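Local coordinates for protein amidase, hydantoinase/carbamoylase family (Burkholderia vietnamiensis, PDB 5I4M) that probably hydrolyses N-carbamoyl-L-amino acids as a dimeric, two-zinc amidase of the peptidase M20 family, at residues V228-G233 with D372-A377. Residues are numbered along the deposited sequence; the frame is centred on the assembly and turned at random.
Sequences VTDAQG and DIVSGA. With 3PG (3-phosphoglyceric acid), chain E.
Q232 reaches over to G376 with its side-chain amide: NE2 donates to G376 O at 2.7 Å, in the carbonyl plane on a lone pair, and that oxygen lies 4° out of the glutamine's own amide plane. CG stands between backbone N and C (chi1 75°) and the chain then runs extended, which carries the amide alongside the glycine. R309, which also binds the 3-phosphoglycerate, donates to G376 O as well, so two donors grip this carbonyl. The backbones pair as parallel strands, through T229 N to I373 O, S375 N to D230 O at 2.9 Å, and Q232 N to S375 O, with a bulge at T229. The pair belongs to the catalytic domain of the M20 fold; strand 372-375 ends here and its loop brings A377 CA 3.4 Å from 3PG O2, while a water bridges Q232 O and A377 O. The buried face is close-packed: V228 CG2 meets I373 CG2 at 3.9 Å, A231 CB lies against S375 CB, and F394 of strand 390-395 backs V228, I373 and S375. Across the sheet things are looser, with V374 exposed and its CG1 4.1 Å from D230 CB. The T229 side chain meets that of D372 at about a right angle, CG2 3.8 Å from D372 CG; D372 OD1 is salt-bridged to R360.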
ATOM      1  N   VAL A 228      21.553  20.543  23.071  1.00  8.60           N
ATOM      2  CA  VAL A 228      21.830  19.725  21.893  1.00 10.84           C
ATOM      3  C   VAL A 228      23.181  20.125  21.323  1.00 10.43           C
ATOM      4  O   VAL A 228      23.371  21.272  20.901  1.00 11.29           O
ATOM      5  CB  VAL A 228      20.732  19.875  20.835  1.00  8.01           C
ATOM      6  CG1 VAL A 228      20.978  18.878  19.697  1.00  7.81           C
ATOM      7  CG2 VAL A 228      19.349  19.655  21.453  1.00  7.88           C
ATOM      8  N   THR A 229      24.106  19.168  21.276  1.00  8.73           N
ATOM      9  CA  THR A 229      25.469  19.420  20.825  1.00 10.24           C
ATOM     10  C   THR A 229      25.729  18.946  19.409  1.00 10.99           C
ATOM     11  O   THR A 229      26.635  19.469  18.755  1.00 11.15           O
ATOM     12  CB  THR A 229      26.474  18.720  21.745  1.00 11.36           C
ATOM     13  OG1 THR A 229      26.244  17.306  21.695  1.00 10.40           O
ATOM     14  CG2 THR A 229      26.316  19.207  23.182  1.00  9.65           C
ATOM     15  N   ASP A 230      24.970  17.956  18.942  1.00  9.34           N
ATOM     16  CA  ASP A 230      25.188  17.305  17.657  1.00 11.31           C
ATOM     17  C   ASP A 230      23.850  16.809  17.135  1.00 10.17           C
ATOM     18  O   ASP A 230      22.866  16.722  17.871  1.00  9.22           O
ATOM     19  CB  ASP A 230      26.146  16.113  17.773  1.00 13.50           C
ATOM     20  CG  ASP A 230      27.501  16.493  18.319  1.00 14.91           C
ATOM     21  OD1 ASP A 230      27.651  16.548  19.562  1.00 12.84           O
ATOM     22  OD2 ASP A 230      28.429  16.701  17.502  1.00 12.95           O
ATOM     23  N   ALA A 231      23.829  16.464  15.855  1.00  7.87           N
ATOM     24  CA  ALA A 231      22.673  15.833  15.233  1.00  7.50           C
ATOM     25  C   ALA A 231      23.195  14.679  14.394  1.00  7.54           C
ATOM     26  O   ALA A 231      24.155  14.856  13.642  1.00  8.97           O
ATOM     27  CB  ALA A 231      21.887  16.820  14.367  1.00  7.30           C
ATOM     28  N   GLN A 232      22.598  13.498  14.543  1.00 10.34           N
ATOM     29  CA  GLN A 232      23.170  12.354  13.857  1.00  8.91           C
ATOM     30  C   GLN A 232      22.910  12.463  12.356  1.00  8.49           C
ATOM     31  O   GLN A 232      22.070  13.237  11.903  1.00  9.52           O
ATOM     32  CB  GLN A 232      22.608  11.048  14.420  1.00  9.59           C
ATOM     33  CG  GLN A 232      21.192  10.724  13.998  1.00  9.21           C
ATOM     34  CD  GLN A 232      20.781   9.335  14.462  1.00 10.13           C
ATOM     35  OE1 GLN A 232      21.631   8.462  14.653  1.00 10.55           O
ATOM     36  NE2 GLN A 232      19.488   9.134  14.665  1.00  7.68           N
ATOM     37  N   GLY A 233      23.670  11.687  11.573  1.00  7.69           N
ATOM     38  CA  GLY A 233      23.510  11.701  10.132  1.00 10.43           C
ATOM     39  C   GLY A 233      22.436  10.729   9.664  1.00 11.30           C
ATOM     40  O   GLY A 233      22.030   9.831  10.404  1.00 10.42           O
ATOM     41  N   ASP A 372      23.818  17.279  28.085  1.00 11.18           N
ATOM     42  CA  ASP A 372      24.151  17.304  26.666  1.00  9.95           C
ATOM     43  C   ASP A 372      23.453  16.151  25.957  1.00 12.34           C
ATOM     44  O   ASP A 372      23.317  15.057  26.507  1.00 15.04           O
ATOM     45  CB  ASP A 372      25.664  17.179  26.465  1.00 12.90           C
ATOM     46  CG  ASP A 372      26.425  18.406  26.909  1.00 20.27           C
ATOM     47  OD1 ASP A 372      25.790  19.418  27.261  1.00 18.47           O
ATOM     48  OD2 ASP A 372      27.678  18.357  26.891  1.00 19.37           O
ATOM     49  N   ILE A 373      23.028  16.381  24.711  1.00 11.36           N
ATOM     50  CA  ILE A 373      22.302  15.343  23.991  1.00 10.68           C
ATOM     51  C   ILE A 373      22.523  15.480  22.487  1.00 12.56           C
ATOM     52  O   ILE A 373      22.781  16.571  21.965  1.00 12.03           O
ATOM     53  CB  ILE A 373      20.800  15.385  24.356  1.00 10.38           C
ATOM     54  CG1 ILE A 373      20.090  14.125  23.858  1.00 16.28           C
ATOM     55  CG2 ILE A 373      20.168  16.664  23.824  1.00 10.78           C
ATOM     56  CD1 ILE A 373      18.782  13.813  24.602  1.00 17.18           C
ATOM     57  N   VAL A 374      22.437  14.343  21.792  1.00 12.56           N
ATOM     58  CA  VAL A 374      22.566  14.270  20.342  1.00 11.58           C
ATOM     59  C   VAL A 374      21.178  14.077  19.748  1.00 11.76           C
ATOM     60  O   VAL A 374      20.432  13.182  20.165  1.00 11.07           O
ATOM     61  CB  VAL A 374      23.509  13.125  19.929  1.00 11.71           C
ATOM     62  CG1 VAL A 374      23.604  13.019  18.392  1.00 10.74           C
ATOM     63  CG2 VAL A 374      24.890  13.332  20.547  1.00 11.13           C
ATOM     64  N   SER A 375      20.819  14.924  18.790  1.00  7.53           N
ATOM     65  CA  SER A 375      19.509  14.807  18.154  1.00 10.76           C
ATOM     66  C   SER A 375      19.447  13.559  17.275  1.00 11.31           C
ATOM     67  O   SER A 375      20.309  13.345  16.413  1.00  9.68           O
ATOM     68  CB  SER A 375      19.215  16.056  17.323  1.00  9.47           C
ATOM     69  OG  SER A 375      18.005  15.917  16.589  1.00 10.04           O
ATOM     70  N   GLY A 376      18.412  12.744  17.483  1.00 11.89           N
ATOM     71  CA  GLY A 376      18.242  11.537  16.701  1.00 14.19           C
ATOM     72  C   GLY A 376      17.447  11.799  15.441  1.00  9.43           C
ATOM     73  O   GLY A 376      17.521  11.035  14.472  1.00 10.44           O
ATOM     74  N   ALA A 377      16.664  12.872  15.449  1.00  8.24           N
ATOM     75  CA  ALA A 377      15.935  13.295  14.263  1.00  6.68           C
ATOM     76  C   ALA A 377      16.711  14.380  13.529  1.00  8.46           C
ATOM     77  O   ALA A 377      17.656  14.973  14.060  1.00  9.11           O
ATOM     78  CB  ALA A 377      14.544  13.819  14.631  1.00  7.42           C
TER
HETATM   79  C1  3PG E 503      13.391  13.031  10.459  0.84 11.34           C
HETATM   80  O1  3PG E 503      12.718  12.015  10.208  0.84  7.50           O
HETATM   81  O2  3PG E 503      14.317  13.038  11.300  0.84  7.96           O
HETATM   82  C2  3PG E 503      13.065  14.289   9.708  0.84 16.11           C
HETATM   83  O3  3PG E 503      14.186  15.191   9.737  0.84 23.09           O
HETATM   84  C3  3PG E 503      11.880  14.946  10.378  0.84 12.18           C
HETATM   85  O1P 3PG E 503      12.250  15.352  11.698  0.84 10.20           O
HETATM   86  P   3PG E 503      11.077  15.730  12.775  0.84 21.06           P
HETATM   87  O2P 3PG E 503      10.091  16.607  12.041  0.84 12.66           O
HETATM   88  O3P 3PG E 503      10.487  14.379  13.155  0.84  7.41           O
HETATM   89  O4P 3PG E 503      11.836  16.469  13.891  0.84 15.10           O
HETATM   90  O   HOH W   1      20.003  14.790  12.540  1.00 16.10           O